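Long-range contacts in 2-dehydropantoate 2-reductase (Porphyromonas gingivalis, PDB 2QYT), which probably catalyses the NADPH-dependent reduction of 2-dehydropantoate (ketopantoate) to (R)-pantoate, a step on the pathway to pantothenate: residues L38-L49 and P71-V81; M96-I107 and I122-L130. One frame throughout, in Å; residues are numbered along the deposited sequence.

Contact 1: L38-L49 and P71-V81. With SO4 (sulfate ion), chain C.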
loop_
_atom_site.group_PDB
_atom_site.type_symbol
_atom_site.label_atom_id
_atom_site.label_comp_id
_atom_site.label_asym_id
_atom_site.label_seq_id
_atom_site.Cartn_x
_atom_site.Cartn_y
_atom_site.Cartn_z
ATOM N N LEU A 38 3.894 2.776 23.367
ATOM C CA LEU A 38 3.232 2.527 22.113
ATOM C C LEU A 38 2.089 1.558 22.324
ATOM O O LEU A 38 2.282 0.519 22.932
ATOM C CB LEU A 38 4.270 1.992 21.113
ATOM C CG LEU A 38 3.927 1.718 19.663
ATOM C CD1 LEU A 38 3.555 3.039 18.989
ATOM C CD2 LEU A 38 5.121 1.066 18.928
ATOM N N GLU A 39 0.907 1.905 21.806
ATOM C CA GLU A 39 -0.252 1.006 21.791
ATOM C C GLU A 39 -0.556 0.659 20.333
ATOM O O GLU A 39 -0.702 1.545 19.515
ATOM C CB GLU A 39 -1.483 1.657 22.461
ATOM C CG GLU A 39 -1.291 1.945 23.927
ATOM C CD GLU A 39 -2.503 2.621 24.572
ATOM O OE1 GLU A 39 -3.568 2.789 23.901
ATOM O OE2 GLU A 39 -2.378 3.009 25.764
ATOM N N VAL A 40 -0.660 -0.630 20.014
ATOM C CA VAL A 40 -0.922 -1.085 18.665
ATOM C C VAL A 40 -2.218 -1.910 18.628
ATOM O O VAL A 40 -2.343 -2.932 19.303
ATOM C CB VAL A 40 0.322 -1.905 18.091
ATOM C CG1 VAL A 40 0.089 -2.408 16.666
ATOM C CG2 VAL A 40 1.525 -1.032 18.058
ATOM N N SER A 41 -3.172 -1.450 17.834
ATOM C CA SER A 41 -4.446 -2.149 17.673
ATOM C C SER A 41 -4.604 -2.632 16.261
ATOM O O SER A 41 -4.039 -2.040 15.346
ATOM C CB SER A 41 -5.590 -1.206 18.077
ATOM O OG SER A 41 -5.295 -0.672 19.382
ATOM N N TRP A 42 -5.348 -3.726 16.114
ATOM C CA TRP A 42 -5.600 -4.377 14.841
ATOM C C TRP A 42 -7.063 -4.539 14.612
ATOM O O TRP A 42 -7.802 -4.908 15.523
ATOM C CB TRP A 42 -4.985 -5.778 14.828
ATOM C CG TRP A 42 -3.502 -5.804 14.962
ATOM C CD1 TRP A 42 -2.625 -4.763 14.759
ATOM C CD2 TRP A 42 -2.702 -6.935 15.316
ATOM N NE1 TRP A 42 -1.318 -5.185 14.978
ATOM C CE2 TRP A 42 -1.342 -6.503 15.344
ATOM C CE3 TRP A 42 -3.001 -8.249 15.664
ATOM C CZ2 TRP A 42 -0.286 -7.360 15.677
ATOM C CZ3 TRP A 42 -1.954 -9.093 16.001
ATOM C CH2 TRP A 42 -0.616 -8.651 16.000
ATOM N N ILE A 43 -7.507 -4.266 13.389
ATOM C CA ILE A 43 -8.878 -4.556 13.040
ATOM C C ILE A 43 -8.849 -5.728 12.098
ATOM O O ILE A 43 -8.344 -5.607 11.026
ATOM C CB ILE A 43 -9.593 -3.357 12.390
ATOM C CG1 ILE A 43 -9.474 -2.105 13.296
ATOM C CG2 ILE A 43 -11.057 -3.731 11.943
ATOM C CD1 ILE A 43 -10.190 -2.196 14.718
ATOM N N ALA A 44 -9.414 -6.853 12.505
ATOM C CA ALA A 44 -9.386 -8.067 11.712
ATOM C C ALA A 44 -10.741 -8.646 11.908
ATOM O O ALA A 44 -11.445 -8.219 12.811
ATOM C CB ALA A 44 -8.358 -9.018 12.239
ATOM N N ARG A 45 -11.134 -9.614 11.076
ATOM C CA ARG A 45 -12.450 -10.204 11.254
ATOM C C ARG A 45 -12.513 -11.680 11.038
ATOM O O ARG A 45 -11.529 -12.315 10.598
ATOM C CB ARG A 45 -13.483 -9.485 10.389
ATOM C CG ARG A 45 -13.074 -9.182 8.947
ATOM C CD ARG A 45 -13.947 -8.013 8.466
ATOM N NE ARG A 45 -13.192 -6.754 8.370
ATOM C CZ ARG A 45 -13.289 -5.684 9.177
ATOM N NH1 ARG A 45 -14.153 -5.645 10.212
ATOM N NH2 ARG A 45 -12.528 -4.614 8.911
ATOM N N GLY A 46 -13.671 -12.237 11.401
ATOM C CA GLY A 46 -13.985 -13.654 11.192
ATOM C C GLY A 46 -13.015 -14.650 11.805
ATOM O O GLY A 46 -12.596 -14.496 12.965
ATOM N N ALA A 47 -12.668 -15.669 11.010
ATOM C CA ALA A 47 -11.713 -16.717 11.383
ATOM C C ALA A 47 -10.341 -16.197 11.662
ATOM O O ALA A 47 -9.670 -16.687 12.560
ATOM C CB ALA A 47 -11.653 -17.826 10.302
ATOM N N HIS A 48 -9.908 -15.227 10.870
ATOM C CA HIS A 48 -8.632 -14.574 11.095
ATOM C C HIS A 48 -8.635 -13.950 12.513
ATOM O O HIS A 48 -7.819 -14.313 13.357
ATOM C CB HIS A 48 -8.412 -13.530 10.017
ATOM C CG HIS A 48 -7.012 -13.008 9.938
ATOM N ND1 HIS A 48 -5.898 -13.812 10.118
ATOM C CD2 HIS A 48 -6.545 -11.772 9.645
ATOM C CE1 HIS A 48 -4.806 -13.085 9.945
ATOM N NE2 HIS A 48 -5.174 -11.833 9.702
ATOM N N LEU A 49 -9.585 -13.063 12.773
ATOM C CA LEU A 49 -9.811 -12.536 14.126
ATOM C C LEU A 49 -9.867 -13.635 15.185
ATOM O O LEU A 49 -9.178 -13.543 16.216
ATOM C CB LEU A 49 -11.093 -11.684 14.200
ATOM C CG LEU A 49 -11.574 -11.293 15.609
ATOM C CD1 LEU A 49 -10.525 -10.348 16.250
ATOM C CD2 LEU A 49 -12.938 -10.608 15.563
ATOM N N PRO A 71 -0.795 -7.971 20.034
ATOM C CA PRO A 71 -1.175 -6.563 19.963
ATOM C C PRO A 71 -1.726 -6.061 21.301
ATOM O O PRO A 71 -2.071 -6.855 22.173
ATOM C CB PRO A 71 -2.312 -6.579 18.933
ATOM C CG PRO A 71 -3.035 -7.899 19.218
ATOM C CD PRO A 71 -1.917 -8.876 19.667
ATOM N N THR A 72 -1.826 -4.746 21.459
ATOM C CA THR A 72 -2.516 -4.160 22.620
ATOM C C THR A 72 -3.972 -4.547 22.497
ATOM O O THR A 72 -4.604 -4.866 23.480
ATOM C CB THR A 72 -2.405 -2.621 22.640
ATOM O OG1 THR A 72 -1.038 -2.299 22.421
ATOM C CG2 THR A 72 -2.896 -1.991 24.040
ATOM N N CYS A 73 -4.498 -4.491 21.280
ATOM C CA CYS A 73 -5.914 -4.727 21.130
ATOM C C CYS A 73 -6.119 -5.283 19.739
ATOM O O CYS A 73 -5.459 -4.857 18.790
ATOM C CB CYS A 73 -6.691 -3.410 21.382
ATOM S SG CYS A 73 -8.448 -3.450 20.930
ATOM N N VAL A 74 -6.999 -6.282 19.634
ATOM C CA VAL A 74 -7.409 -6.802 18.333
ATOM C C VAL A 74 -8.914 -7.043 18.393
ATOM O O VAL A 74 -9.436 -7.583 19.369
ATOM C CB VAL A 74 -6.642 -8.101 17.885
ATOM C CG1 VAL A 74 -6.963 -9.277 18.875
ATOM C CG2 VAL A 74 -7.074 -8.516 16.451
ATOM N N THR A 75 -9.604 -6.621 17.331
ATOM C CA THR A 75 -11.065 -6.611 17.341
ATOM C C THR A 75 -11.585 -6.470 15.908
ATOM O O THR A 75 -10.800 -6.152 15.033
ATOM C CB THR A 75 -11.640 -5.497 18.308
ATOM O OG1 THR A 75 -13.044 -5.547 18.257
ATOM C CG2 THR A 75 -11.206 -4.054 17.936
ATOM N N ASP A 76 -12.877 -6.761 15.667
ATOM C CA ASP A 76 -13.520 -6.420 14.379
ATOM C C ASP A 76 -14.251 -5.088 14.449
ATOM O O ASP A 76 -14.891 -4.703 13.497
ATOM C CB ASP A 76 -14.467 -7.538 13.851
ATOM C CG ASP A 76 -15.483 -7.969 14.858
ATOM O OD1 ASP A 76 -15.567 -7.353 15.940
ATOM O OD2 ASP A 76 -16.222 -8.938 14.568
ATOM N N ASN A 77 -14.161 -4.407 15.589
ATOM C CA ASN A 77 -14.935 -3.170 15.819
ATOM C C ASN A 77 -14.087 -1.916 16.114
ATOM O O ASN A 77 -13.642 -1.733 17.240
ATOM C CB ASN A 77 -15.924 -3.388 16.941
ATOM C CG ASN A 77 -17.033 -2.319 16.994
ATOM O OD1 ASN A 77 -16.923 -1.192 16.456
ATOM N ND2 ASN A 77 -18.110 -2.675 17.672
ATOM N N PRO A 78 -13.847 -1.047 15.108
ATOM C CA PRO A 78 -13.053 0.177 15.382
ATOM C C PRO A 78 -13.486 1.087 16.513
ATOM O O PRO A 78 -12.675 1.843 17.027
ATOM C CB PRO A 78 -13.086 0.919 14.059
ATOM C CG PRO A 78 -13.158 -0.212 13.046
ATOM C CD PRO A 78 -14.127 -1.202 13.669
ATOM N N ALA A 79 -14.758 1.059 16.878
ATOM C CA ALA A 79 -15.227 1.915 17.953
ATOM C C ALA A 79 -14.677 1.435 19.313
ATOM O O ALA A 79 -14.627 2.215 20.296
ATOM C CB ALA A 79 -16.762 1.946 17.954
ATOM N N GLU A 80 -14.346 0.149 19.396
ATOM C CA GLU A 80 -13.699 -0.383 20.593
ATOM C C GLU A 80 -12.235 0.102 20.721
ATOM O O GLU A 80 -11.716 0.249 21.837
ATOM C CB GLU A 80 -13.746 -1.906 20.627
ATOM C CG GLU A 80 -15.117 -2.466 21.027
ATOM C CD GLU A 80 -15.206 -3.974 20.729
ATOM O OE1 GLU A 80 -14.145 -4.608 20.441
ATOM O OE2 GLU A 80 -16.335 -4.508 20.759
ATOM N N VAL A 81 -11.597 0.385 19.591
ATOM C CA VAL A 81 -10.273 0.986 19.610
ATOM C C VAL A 81 -10.318 2.487 20.069
ATOM O O VAL A 81 -9.530 2.891 20.948
ATOM C CB VAL A 81 -9.553 0.773 18.279
ATOM C CG1 VAL A 81 -8.153 1.430 18.264
ATOM C CG2 VAL A 81 -9.454 -0.686 17.979
HETATM S S SO4 C . -8.844 -9.274 8.014
HETATM O O1 SO4 C . -7.621 -8.821 8.647
HETATM O O2 SO4 C . -8.428 -10.012 6.818
HETATM O O3 SO4 C . -9.604 -10.169 8.882
HETATM O O4 SO4 C . -9.618 -8.072 7.642
HETATM O O HOH W 1 -16.017 -10.646 12.283
#

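Contact 2: M96-I107 and I122-L130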
loop_
_atom_site.group_PDB
_atom_site.type_symbol
_atom_site.label_atom_id
_atom_site.label_comp_id
_atom_site.label_asym_id
_atom_site.label_seq_id
_atom_site.Cartn_x
_atom_site.Cartn_y
_atom_site.Cartn_z
HETATM N N MSE A 96 -14.340 3.091 -1.156
HETATM C CA MSE A 96 -13.712 4.104 -0.327
HETATM C C MSE A 96 -14.700 4.782 0.645
HETATM O O MSE A 96 -14.326 5.182 1.743
HETATM C CB MSE A 96 -13.014 5.161 -1.178
HETATM C CG MSE A 96 -11.634 5.534 -0.613
HETATM SE SE MSE A 96 -10.284 4.008 -0.666
HETATM C CE MSE A 96 -10.320 3.628 -2.583
ATOM N N GLU A 97 -15.950 4.894 0.214
ATOM C CA GLU A 97 -17.038 5.469 0.998
ATOM C C GLU A 97 -17.201 4.666 2.266
ATOM O O GLU A 97 -17.188 5.221 3.358
ATOM C CB GLU A 97 -18.321 5.437 0.186
ATOM C CG GLU A 97 -18.662 6.733 -0.602
ATOM C CD GLU A 97 -17.788 7.035 -1.824
ATOM O OE1 GLU A 97 -17.030 6.149 -2.316
ATOM O OE2 GLU A 97 -17.895 8.201 -2.300
ATOM N N ARG A 98 -17.300 3.349 2.110
ATOM C CA ARG A 98 -17.476 2.429 3.215
ATOM C C ARG A 98 -16.253 2.338 4.113
ATOM O O ARG A 98 -16.402 2.355 5.337
ATOM C CB ARG A 98 -17.837 1.042 2.699
ATOM C CG ARG A 98 -18.001 0.017 3.768
ATOM C CD ARG A 98 -18.675 -1.230 3.214
ATOM N NE ARG A 98 -18.633 -2.306 4.221
ATOM C CZ ARG A 98 -19.256 -3.488 4.125
ATOM N NH1 ARG A 98 -20.016 -3.797 3.076
ATOM N NH2 ARG A 98 -19.122 -4.367 5.102
ATOM N N GLY A 99 -15.052 2.238 3.530
ATOM C CA GLY A 99 -13.820 2.232 4.327
ATOM C C GLY A 99 -13.698 3.481 5.217
ATOM O O GLY A 99 -13.312 3.378 6.366
ATOM N N VAL A 100 -14.031 4.655 4.704
ATOM C CA VAL A 100 -13.940 5.876 5.513
ATOM C C VAL A 100 -14.993 5.796 6.667
ATOM O O VAL A 100 -14.643 5.994 7.836
ATOM C CB VAL A 100 -14.019 7.165 4.631
ATOM C CG1 VAL A 100 -14.379 8.479 5.466
ATOM C CG2 VAL A 100 -12.729 7.285 3.728
ATOM N N ALA A 101 -16.240 5.448 6.342
ATOM C CA ALA A 101 -17.280 5.292 7.383
ATOM C C ALA A 101 -16.853 4.364 8.557
ATOM O O ALA A 101 -17.064 4.702 9.737
ATOM C CB ALA A 101 -18.572 4.833 6.773
ATOM N N GLU A 102 -16.195 3.249 8.230
ATOM C CA GLU A 102 -15.797 2.229 9.194
ATOM C C GLU A 102 -14.627 2.620 10.054
ATOM O O GLU A 102 -14.521 2.170 11.180
ATOM C CB GLU A 102 -15.416 0.928 8.481
ATOM C CG GLU A 102 -16.406 0.526 7.404
ATOM C CD GLU A 102 -17.420 -0.463 7.868
ATOM O OE1 GLU A 102 -17.370 -0.829 9.058
ATOM O OE2 GLU A 102 -18.271 -0.876 7.041
ATOM N N ILE A 103 -13.716 3.428 9.541
ATOM C CA ILE A 103 -12.596 3.867 10.354
ATOM C C ILE A 103 -12.873 5.176 11.138
ATOM O O ILE A 103 -12.082 5.551 11.997
ATOM C CB ILE A 103 -11.270 4.000 9.496
ATOM C CG1 ILE A 103 -11.351 5.208 8.563
ATOM C CG2 ILE A 103 -10.947 2.666 8.750
ATOM C CD1 ILE A 103 -10.023 5.505 7.790
ATOM N N ARG A 104 -13.951 5.901 10.812
ATOM C CA ARG A 104 -14.252 7.169 11.498
ATOM C C ARG A 104 -14.182 7.125 13.054
ATOM O O ARG A 104 -13.653 8.081 13.686
ATOM C CB ARG A 104 -15.602 7.771 11.050
ATOM C CG ARG A 104 -15.524 8.593 9.757
ATOM C CD ARG A 104 -16.780 9.434 9.518
ATOM N NE ARG A 104 -16.686 10.186 8.255
ATOM C CZ ARG A 104 -16.027 11.336 8.145
ATOM N NH1 ARG A 104 -15.987 11.973 6.994
ATOM N NH2 ARG A 104 -15.392 11.844 9.206
ATOM N N PRO A 105 -14.714 6.061 13.684
ATOM C CA PRO A 105 -14.545 6.009 15.150
ATOM C C PRO A 105 -13.095 6.038 15.631
ATOM O O PRO A 105 -12.865 6.287 16.796
ATOM C CB PRO A 105 -15.242 4.694 15.545
ATOM C CG PRO A 105 -16.257 4.471 14.504
ATOM C CD PRO A 105 -15.530 4.935 13.205
HETATM N N MSE A 106 -12.122 5.817 14.751
HETATM C CA MSE A 106 -10.748 5.922 15.161
HETATM C C MSE A 106 -10.100 7.265 14.856
HETATM O O MSE A 106 -8.948 7.476 15.190
HETATM C CB MSE A 106 -9.901 4.756 14.598
HETATM C CG MSE A 106 -10.418 3.385 15.104
HETATM SE SE MSE A 106 -9.352 1.923 14.475
HETATM C CE MSE A 106 -9.711 2.120 12.535
ATOM N N ILE A 107 -10.832 8.166 14.218
ATOM C CA ILE A 107 -10.234 9.398 13.755
ATOM C C ILE A 107 -10.521 10.464 14.783
ATOM O O ILE A 107 -11.696 10.746 15.092
ATOM C CB ILE A 107 -10.777 9.817 12.338
ATOM C CG1 ILE A 107 -10.308 8.807 11.290
ATOM C CG2 ILE A 107 -10.352 11.241 11.966
ATOM C CD1 ILE A 107 -10.929 9.039 9.941
ATOM N N ILE A 122 -5.240 6.588 -4.361
ATOM C CA ILE A 122 -5.955 6.152 -3.177
ATOM C C ILE A 122 -6.075 7.305 -2.165
ATOM O O ILE A 122 -7.157 7.517 -1.614
ATOM C CB ILE A 122 -5.298 4.942 -2.457
ATOM C CG1 ILE A 122 -5.110 3.743 -3.393
ATOM C CG2 ILE A 122 -6.146 4.563 -1.215
ATOM C CD1 ILE A 122 -6.423 3.139 -3.945
ATOM N N ALA A 123 -4.972 8.039 -1.958
ATOM C CA ALA A 123 -4.954 9.173 -1.028
ATOM C C ALA A 123 -5.904 10.300 -1.474
ATOM O O ALA A 123 -6.598 10.885 -0.671
ATOM C CB ALA A 123 -3.530 9.704 -0.882
ATOM N N GLU A 124 -5.915 10.606 -2.762
ATOM C CA GLU A 124 -6.835 11.586 -3.281
ATOM C C GLU A 124 -8.290 11.198 -3.002
ATOM O O GLU A 124 -9.099 12.043 -2.593
ATOM C CB GLU A 124 -6.628 11.786 -4.781
ATOM C CG GLU A 124 -5.402 12.631 -5.136
ATOM C CD GLU A 124 -4.083 11.869 -4.996
ATOM O OE1 GLU A 124 -3.045 12.550 -4.883
ATOM O OE2 GLU A 124 -4.074 10.608 -4.999
ATOM N N ARG A 125 -8.599 9.933 -3.276
ATOM C CA ARG A 125 -9.917 9.368 -3.087
ATOM C C ARG A 125 -10.347 9.530 -1.618
ATOM O O ARG A 125 -11.384 10.144 -1.326
ATOM C CB ARG A 125 -9.933 7.908 -3.560
ATOM C CG ARG A 125 -9.775 7.771 -5.118
ATOM C CD ARG A 125 -9.761 6.298 -5.602
ATOM N NE ARG A 125 -10.948 5.532 -5.173
ATOM C CZ ARG A 125 -12.217 5.850 -5.474
ATOM N NH1 ARG A 125 -12.489 6.951 -6.177
ATOM N NH2 ARG A 125 -13.226 5.086 -5.045
HETATM N N MSE A 126 -9.503 9.051 -0.715
HETATM C CA MSE A 126 -9.751 9.126 0.712
HETATM C C MSE A 126 -9.814 10.559 1.255
HETATM O O MSE A 126 -10.455 10.805 2.274
HETATM C CB MSE A 126 -8.702 8.317 1.460
HETATM C CG MSE A 126 -8.825 6.859 1.206
HETATM SE SE MSE A 126 -7.973 5.781 2.568
HETATM C CE MSE A 126 -8.910 6.505 4.047
ATOM N N ARG A 127 -9.145 11.489 0.581
ATOM C CA ARG A 127 -9.254 12.903 0.930
ATOM C C ARG A 127 -10.564 13.577 0.515
ATOM O O ARG A 127 -10.722 14.794 0.713
ATOM C CB ARG A 127 -8.101 13.706 0.337
ATOM C CG ARG A 127 -6.839 13.528 1.080
ATOM C CD ARG A 127 -5.687 14.303 0.422
ATOM N NE ARG A 127 -4.412 13.799 0.905
ATOM C CZ ARG A 127 -3.222 14.208 0.487
ATOM N NH1 ARG A 127 -3.118 15.157 -0.432
ATOM N NH2 ARG A 127 -2.131 13.670 1.002
ATOM N N THR A 128 -11.480 12.819 -0.093
ATOM C CA THR A 128 -12.743 13.395 -0.543
ATOM C C THR A 128 -13.497 13.890 0.696
ATOM O O THR A 128 -13.935 15.026 0.735
ATOM C CB THR A 128 -13.569 12.381 -1.371
ATOM O OG1 THR A 128 -12.894 12.163 -2.599
ATOM C CG2 THR A 128 -14.913 12.895 -1.696
ATOM N N TYR A 129 -13.592 13.051 1.714
ATOM C CA TYR A 129 -14.420 13.427 2.861
ATOM C C TYR A 129 -13.651 13.785 4.116
ATOM O O TYR A 129 -14.272 14.171 5.118
ATOM C CB TYR A 129 -15.431 12.336 3.198
ATOM C CG TYR A 129 -16.283 11.851 2.049
ATOM C CD1 TYR A 129 -17.366 12.597 1.580
ATOM C CD2 TYR A 129 -16.019 10.620 1.457
ATOM C CE1 TYR A 129 -18.159 12.130 0.558
ATOM C CE2 TYR A 129 -16.797 10.151 0.433
ATOM C CZ TYR A 129 -17.857 10.887 -0.011
ATOM O OH TYR A 129 -18.601 10.367 -1.065
ATOM N N LEU A 130 -12.313 13.672 4.049
ATOM C CA LEU A 130 -11.427 13.955 5.186
ATOM C C LEU A 130 -10.528 15.145 4.865
ATOM O O LEU A 130 -10.206 15.333 3.712
ATOM C CB LEU A 130 -10.566 12.724 5.507
ATOM C CG LEU A 130 -11.433 11.525 5.909
ATOM C CD1 LEU A 130 -10.700 10.196 5.842
ATOM C CD2 LEU A 130 -12.144 11.812 7.322
HETATM O O HOH W 2 -13.238 2.661 -3.694
#

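Contact 1: L38-L49 and P71-V81
P71 rests the CB-CG-CD side of its ring on one face of the W42 indole at the outer edge of a Rossmann-type parallel sheet, where strand 73-75 runs beside strand 38-43. This is CH-pi: P71 CB sits 3.5 Å from the centroid of the six-membered W42 ring, 7° off its normal. With OG1 beside its own backbone N (chi1 -48°), T72 accepts from V40 N at 3.0 Å and extends the ladder by a side chain. From C73 to T75 the pairing is parallel, W42 N bonding to C73 O and T75 N to W42 O. V74 CG2 lies at the indole edge; on the other sheet face, shared with S41 and I43, T75 OG1 accepts from N77 N in an ST turn and donates to E80 OE1. L49 CD2 packs on D76 CG (3.7 Å), and a water links D76 OD2 to G46 N. N77 OD1 accepts from A79 N as the N-cap of the short, weakly bonded helix 78-81, from which P78 CG and V81 CG2 meet I43 CD1. A sulfate beside the probable GxGxxG cofactor loop, consistent with a phosphate spot of the NADPH pocket, is held by L16 N and by R45 N, 2.7 Å from sulfate O3.

Contact 2: M96-I107 and I122-L130
M96 and M126, both selenomethionines, meet where helix 96-103 crosses helix 122-126 at -66°, their side chains at about a right angle and CG of M96 3.6 Å from CG of M126. This tight side continues inward: M126 runs past V100 in the opposite direction, its CE 3.9 Å from V100 CG2, and crosses I103 at about a right angle, CE 4.0 Å from I103 CD1; L130 CD1 reaches V100 tip to tip. I103 and M126 also touch F89 of strand 86-89, seating the helix pair on the parallel sheet of the Rossmann-type domain. The outer side is polar and thinner. Bends at chi2 and chi3 carry M96 CE to the edge of the R125 guanidinium, 3.3 Å from R125 NE, and a water spans R125 NH2 and, weakly, M96 N. Y129 OH donates to E97 OE2 at 2.6 Å, arriving on the anti side of a carboxylate turned 80° from the ring. Farther along, R104 NH1 bonds weakly to Y129 O (3.4 Å). The chemistry thus implies a division of labour: apolar contacts hold the helices to the sheet, while the short phenol-carboxylate bond ties the exposed margin and probably steadies the negative charge of E97.

How the contacts relate
The two contacts illustrate how one domain joins its parts by different means. In contact 1 a backbone ladder ties neighbouring strands; in contact 2 two helices and the turns that follow them meet mainly through side chains, with one weak bond to a backbone oxygen and one water-mediated link to a backbone N. Both are partly buried: S41, W42 and I43 lie inside and T72 and D76 outside in contact 1, V100, I103, M126 and L130 inside and E97, R104, R125 and Y129 outside in contact 2. They touch where helix 78-81 packs on 96-107, V81 against M106. Strand 9-14 is hydrogen-bonded to 38-43, and its F14 meets both I43 and I103.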